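Glycoside hydrolase family 31 (Trueperella pyogenes, PDB 5I0F) degrades cycloalternan, probably by a retaining glycosidase mechanism that passes through a covalent glycosyl-enzyme intermediate. Local coordinates at residues G488-P493 against S517-S522; I619-H624 against V718-I723. All blocks are in the same frame, centred on the assembly; numbering follows the deposited sequence.

Interaction 1 of 2, residues G488-P493 against S517-S522; sequences GNNLYP and SGFTGS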
loop_
_atom_site.group_PDB
_atom_site.type_symbol
_atom_site.label_atom_id
_atom_site.label_comp_id
_atom_site.label_asym_id
_atom_site.label_seq_id
_atom_site.Cartn_x
_atom_site.Cartn_y
_atom_site.Cartn_z
ATOM N N GLY A 488 5.827 -14.939 -1.913
ATOM C CA GLY A 488 4.984 -14.756 -0.736
ATOM C C GLY A 488 4.931 -13.349 -0.169
ATOM O O GLY A 488 3.935 -12.974 0.460
ATOM N N ASN A 489 5.991 -12.574 -0.383
ATOM C CA ASN A 489 6.092 -11.232 0.212
ATOM C C ASN A 489 5.055 -10.240 -0.372
ATOM O O ASN A 489 4.451 -9.495 0.401
ATOM C CB ASN A 489 7.509 -10.684 0.130
ATOM C CG ASN A 489 8.524 -11.543 0.899
ATOM O OD1 ASN A 489 8.160 -12.452 1.653
ATOM N ND2 ASN A 489 9.787 -11.284 0.678
ATOM N N ASN A 490 4.846 -10.232 -1.693
ATOM C CA ASN A 490 3.784 -9.396 -2.293
ATOM C C ASN A 490 2.378 -9.904 -1.963
ATOM O O ASN A 490 1.416 -9.130 -1.888
ATOM C CB ASN A 490 3.913 -9.320 -3.812
ATOM C CG ASN A 490 5.060 -8.432 -4.282
ATOM O OD1 ASN A 490 5.417 -7.434 -3.646
ATOM N ND2 ASN A 490 5.638 -8.790 -5.437
ATOM N N LEU A 491 2.258 -11.217 -1.839
ATOM C CA LEU A 491 1.007 -11.843 -1.465
ATOM C C LEU A 491 0.588 -11.558 -0.026
ATOM O O LEU A 491 -0.610 -11.581 0.288
ATOM C CB LEU A 491 1.101 -13.357 -1.691
ATOM C CG LEU A 491 -0.163 -14.191 -1.475
ATOM C CD1 LEU A 491 -1.326 -13.728 -2.337
ATOM C CD2 LEU A 491 0.138 -15.660 -1.749
ATOM N N TYR A 492 1.555 -11.287 0.850
ATOM C CA TYR A 492 1.300 -11.139 2.292
ATOM C C TYR A 492 0.057 -10.289 2.641
ATOM O O TYR A 492 -0.782 -10.723 3.436
ATOM C CB TYR A 492 2.530 -10.574 3.025
ATOM C CG TYR A 492 2.406 -10.764 4.506
ATOM C CD1 TYR A 492 1.689 -9.875 5.288
ATOM C CD2 TYR A 492 2.946 -11.891 5.124
ATOM C CE1 TYR A 492 1.501 -10.090 6.650
ATOM C CE2 TYR A 492 2.785 -12.107 6.482
ATOM C CZ TYR A 492 2.071 -11.206 7.248
ATOM O OH TYR A 492 1.933 -11.433 8.606
ATOM N N PRO A 493 -0.034 -9.065 2.088
ATOM C CA PRO A 493 -1.174 -8.239 2.493
ATOM C C PRO A 493 -2.543 -8.782 2.096
ATOM O O PRO A 493 -3.539 -8.493 2.796
ATOM C CB PRO A 493 -0.872 -6.877 1.842
ATOM C CG PRO A 493 0.062 -7.167 0.738
ATOM C CD PRO A 493 0.919 -8.287 1.267
ATOM N N SER A 517 -2.267 -1.664 2.223
ATOM C CA SER A 517 -1.483 -2.433 1.280
ATOM C C SER A 517 -2.277 -3.602 0.713
ATOM O O SER A 517 -3.277 -4.062 1.279
ATOM C CB SER A 517 -0.142 -2.892 1.866
ATOM O OG SER A 517 -0.352 -3.842 2.890
ATOM N N GLY A 518 -1.790 -4.061 -0.427
ATOM C CA GLY A 518 -2.426 -5.136 -1.170
ATOM C C GLY A 518 -1.725 -5.505 -2.467
ATOM O O GLY A 518 -0.652 -4.983 -2.798
ATOM N N PHE A 519 -2.365 -6.434 -3.186
ATOM C CA PHE A 519 -1.866 -7.017 -4.415
ATOM C C PHE A 519 -3.070 -7.646 -5.143
ATOM O O PHE A 519 -4.214 -7.488 -4.712
ATOM C CB PHE A 519 -0.751 -8.061 -4.125
ATOM C CG PHE A 519 0.197 -8.280 -5.280
ATOM C CD1 PHE A 519 1.133 -7.327 -5.612
ATOM C CD2 PHE A 519 0.152 -9.457 -6.025
ATOM C CE1 PHE A 519 2.026 -7.519 -6.671
ATOM C CE2 PHE A 519 1.015 -9.662 -7.088
ATOM C CZ PHE A 519 1.951 -8.698 -7.429
ATOM N N THR A 520 -2.837 -8.304 -6.266
ATOM C CA THR A 520 -3.874 -9.087 -6.947
ATOM C C THR A 520 -4.587 -9.979 -5.931
ATOM O O THR A 520 -3.923 -10.666 -5.160
ATOM C CB THR A 520 -3.227 -9.964 -8.032
ATOM O OG1 THR A 520 -2.317 -9.180 -8.808
ATOM C CG2 THR A 520 -4.260 -10.581 -8.944
ATOM N N GLY A 521 -5.922 -9.935 -5.923
ATOM C CA GLY A 521 -6.747 -10.617 -4.925
ATOM C C GLY A 521 -7.287 -9.744 -3.800
ATOM O O GLY A 521 -8.306 -10.094 -3.194
ATOM N N SER A 522 -6.639 -8.598 -3.533
ATOM C CA SER A 522 -7.136 -7.639 -2.552
ATOM C C SER A 522 -8.568 -7.124 -2.816
ATOM O O SER A 522 -9.264 -6.738 -1.862
ATOM C CB SER A 522 -6.162 -6.468 -2.374
ATOM O OG SER A 522 -4.949 -6.924 -1.798
HETATM O O HOH W 1 -5.162 -6.819 0.881
#
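Asn490 lays its side chain across one face of the Phe519 ring. Its CB stands 3.9 Å from the ring centroid, a CH-pi contact over the middle of the ring. The carboxamide beyond it runs nearly parallel to the ring, the two planes 10° apart. The ring reaches this position because Phe519 CG lies anti to the backbone N (chi1 -156°); on its way it passes Asn490 O, which is 3.3 Å from Phe519 CB. The amide is fixed from outside the pair: Asn490 OD1 accepts from the Val196 backbone N, and Asn490 ND2 donates to Thr233 O, so both ends of this buried group are satisfied and its rotation is set.

A second patch is centred on Pro493. Pro493 presses CB and CG onto the extended chain at Gly518, CG coming 3.7 Å from Gly518 CA, while Ser517 OG lies 3.3 Å from Pro493 CB and is hydrogen-bonded to Gly468 O.

These residues belong to the catalytic (beta/alpha)8 barrel of family 31: helix 485-506 packs against the loop that leaves barrel strand 513-515, and the Ser517 side chain is about 9 Å from a bound glucose unit. Pro214 and Pro212 of strand 212-219 also touch Phe519.

No direct hydrogen bond joins the two segments; polar linkage runs through a water. It donates weakly to Pro493 O and to Ser517 O, and it is 2.7 Å from Ser522 OG. That hydroxyl also accepts from Phe519 N at 3.0 Å, nearly straight at 163°, bracing the type II turn from Phe519 to Ser522, in which Ser522 N bonds back to Phe519 O.

Interaction 2 of 2, residues I619-H624 against V718-I723; sequences IDLARH and VGWDII
Leu621 spreads its two methyls against the backbone of Trp720, CD2 lying 3.8 Å from Trp720 O and CD1 at a similar distance from the same carbonyl. CD2 also meets the base of the tryptophan side chain, 3.9 Å from Trp720 CB; the two side chains cross at about a right angle, and the indole itself leads away from the helix. CD1 reaches on to Asp721 N at 4.0 Å.

One turn further along the helix, His624 supplies the polar half of the contact. Its CG is anti to the backbone N (chi1 165°), which carries the imidazole out toward the loop, where NE2 donates to Asp721 O at 3.1 Å. The bond is bent, with an N-H...O angle of 141°, and the acceptor lies 26° out of the ring plane. With NE2 as the donor, the ring edge addresses the backbone, and the Asp721 carboxylate makes no salt bridge to it.

The loop presents these groups from a type I beta turn, Gly719 to Ile722, closed by Ile722 N to Gly719 O at 3.0 Å. Tyr625 OH, from the same helix, bonds Trp720 O, the carbonyl that Leu621 flanks, so apolar and polar groups both meet it.

This surface contact joins helix 617-646 to the loop between strands 712-717 and 725-728 of the C-terminal beta domain. Helix 572-583 lies alongside both: its Ala576 touches Leu621 and Trp720, and its Arg577 bonds the carbonyls of Val718 and Gly719.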
loop_
_atom_site.group_PDB
_atom_site.type_symbol
_atom_site.label_atom_id
_atom_site.label_comp_id
_atom_site.label_asym_id
_atom_site.label_seq_id
_atom_site.Cartn_x
_atom_site.Cartn_y
_atom_site.Cartn_z
ATOM N N ILE A 619 -16.882 24.587 10.644
ATOM C CA ILE A 619 -17.830 23.692 11.331
ATOM C C ILE A 619 -19.156 23.667 10.541
ATOM O O ILE A 619 -19.662 22.588 10.241
ATOM C CB ILE A 619 -18.029 24.035 12.830
ATOM C CG1 ILE A 619 -16.675 24.071 13.563
ATOM C CG2 ILE A 619 -18.899 22.981 13.495
ATOM C CD1 ILE A 619 -16.773 24.483 15.013
ATOM N N ASP A 620 -19.667 24.840 10.160
ATOM C CA ASP A 620 -20.877 24.927 9.313
ATOM C C ASP A 620 -20.669 24.212 7.977
ATOM O O ASP A 620 -21.567 23.534 7.491
ATOM C CB ASP A 620 -21.287 26.385 9.035
ATOM C CG ASP A 620 -22.098 27.021 10.172
ATOM O OD1 ASP A 620 -22.482 26.372 11.183
ATOM O OD2 ASP A 620 -22.393 28.230 10.043
ATOM N N LEU A 621 -19.475 24.346 7.394
ATOM C CA LEU A 621 -19.162 23.627 6.146
ATOM C C LEU A 621 -19.209 22.111 6.316
ATOM O O LEU A 621 -19.730 21.419 5.455
ATOM C CB LEU A 621 -17.793 24.035 5.595
ATOM C CG LEU A 621 -17.735 24.216 4.087
ATOM C CD1 LEU A 621 -18.633 25.402 3.651
ATOM C CD2 LEU A 621 -16.300 24.435 3.610
ATOM N N ALA A 622 -18.655 21.601 7.411
ATOM C CA ALA A 622 -18.708 20.177 7.686
ATOM C C ALA A 622 -20.146 19.689 7.912
ATOM O O ALA A 622 -20.508 18.605 7.445
ATOM C CB ALA A 622 -17.835 19.824 8.870
ATOM N N ARG A 623 -20.963 20.504 8.596
ATOM C CA ARG A 623 -22.397 20.218 8.735
ATOM C C ARG A 623 -23.050 20.076 7.363
ATOM O O ARG A 623 -23.733 19.083 7.098
ATOM C CB ARG A 623 -23.128 21.315 9.553
ATOM C CG ARG A 623 -23.189 21.091 11.058
ATOM C CD ARG A 623 -24.123 22.089 11.771
ATOM N NE ARG A 623 -23.446 23.362 12.057
ATOM C CZ ARG A 623 -22.640 23.606 13.097
ATOM N NH1 ARG A 623 -22.085 24.811 13.239
ATOM N NH2 ARG A 623 -22.378 22.685 14.012
ATOM N N HIS A 624 -22.820 21.075 6.502
ATOM C CA HIS A 624 -23.353 21.109 5.130
ATOM C C HIS A 624 -22.968 19.864 4.322
ATOM O O HIS A 624 -23.833 19.165 3.785
ATOM C CB HIS A 624 -22.882 22.406 4.436
ATOM C CG HIS A 624 -23.053 22.426 2.949
ATOM N ND1 HIS A 624 -24.286 22.432 2.336
ATOM C CD2 HIS A 624 -22.137 22.493 1.955
ATOM C CE1 HIS A 624 -24.126 22.466 1.024
ATOM N NE2 HIS A 624 -22.829 22.512 0.765
ATOM N N VAL A 718 -17.167 28.677 -7.672
ATOM C CA VAL A 718 -16.894 27.692 -6.614
ATOM C C VAL A 718 -16.586 28.321 -5.243
ATOM O O VAL A 718 -15.449 28.281 -4.746
ATOM C CB VAL A 718 -15.794 26.679 -7.035
ATOM C CG1 VAL A 718 -16.337 25.726 -8.086
ATOM C CG2 VAL A 718 -14.534 27.363 -7.543
ATOM N N GLY A 719 -17.620 28.870 -4.608
ATOM C CA GLY A 719 -17.533 29.180 -3.183
ATOM C C GLY A 719 -17.229 27.880 -2.426
ATOM O O GLY A 719 -17.362 26.780 -2.978
ATOM N N TRP A 720 -16.863 27.982 -1.157
ATOM C CA TRP A 720 -16.467 26.778 -0.410
ATOM C C TRP A 720 -17.620 25.792 -0.199
ATOM O O TRP A 720 -17.387 24.608 0.021
ATOM C CB TRP A 720 -15.840 27.170 0.924
ATOM C CG TRP A 720 -14.486 27.834 0.807
ATOM C CD1 TRP A 720 -13.870 28.296 -0.328
ATOM C CD2 TRP A 720 -13.600 28.122 1.888
ATOM N NE1 TRP A 720 -12.666 28.865 -0.007
ATOM C CE2 TRP A 720 -12.473 28.766 1.347
ATOM C CE3 TRP A 720 -13.665 27.913 3.275
ATOM C CZ2 TRP A 720 -11.389 29.191 2.143
ATOM C CZ3 TRP A 720 -12.577 28.330 4.069
ATOM C CH2 TRP A 720 -11.457 28.957 3.486
ATOM N N ASP A 721 -18.857 26.275 -0.288
ATOM C CA ASP A 721 -20.054 25.432 -0.226
ATOM C C ASP A 721 -20.403 24.718 -1.534
ATOM O O ASP A 721 -21.410 24.018 -1.585
ATOM C CB ASP A 721 -21.268 26.218 0.299
ATOM C CG ASP A 721 -21.555 27.466 -0.480
ATOM O OD1 ASP A 721 -20.772 27.890 -1.352
ATOM O OD2 ASP A 721 -22.582 28.082 -0.181
ATOM N N ILE A 722 -19.577 24.873 -2.573
ATOM C CA ILE A 722 -19.746 24.173 -3.865
ATOM C C ILE A 722 -18.515 23.312 -4.177
ATOM O O ILE A 722 -17.397 23.764 -4.016
ATOM C CB ILE A 722 -19.880 25.193 -5.026
ATOM C CG1 ILE A 722 -21.049 26.166 -4.766
ATOM C CG2 ILE A 722 -19.995 24.519 -6.392
ATOM C CD1 ILE A 722 -22.420 25.534 -4.793
ATOM N N ILE A 723 -18.760 22.093 -4.646
ATOM C CA ILE A 723 -17.795 21.323 -5.427
ATOM C C ILE A 723 -18.533 21.000 -6.737
ATOM O O ILE A 723 -19.666 20.553 -6.680
ATOM C CB ILE A 723 -17.282 20.043 -4.718
ATOM C CG1 ILE A 723 -16.429 19.204 -5.692
ATOM C CG2 ILE A 723 -18.406 19.210 -4.107
ATOM C CD1 ILE A 723 -15.843 17.935 -5.095
#

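How the interactions relate
From the N terminus, the chain first passes the beta-rich N-terminal regions and enters the barrel. Interaction 1 then closes a short loop, with 23 residues between its segments that hold the rest of helix 485-506 and barrel strand 513-515. The chain completes the barrel before interaction 2 opens on helix 617-646; this second closure is long, spanning 93 residues that include most of the C-terminal beta domain. The two are in series, neither enclosing nor crossing the other. Interaction 1 is buried within the barrel domain; interaction 2 ties helix 617-646, which follows the last barrel strand, to a surface loop of the C-terminal beta domain. Their nearest atoms are about 25 Å apart, so the two contacts do not touch.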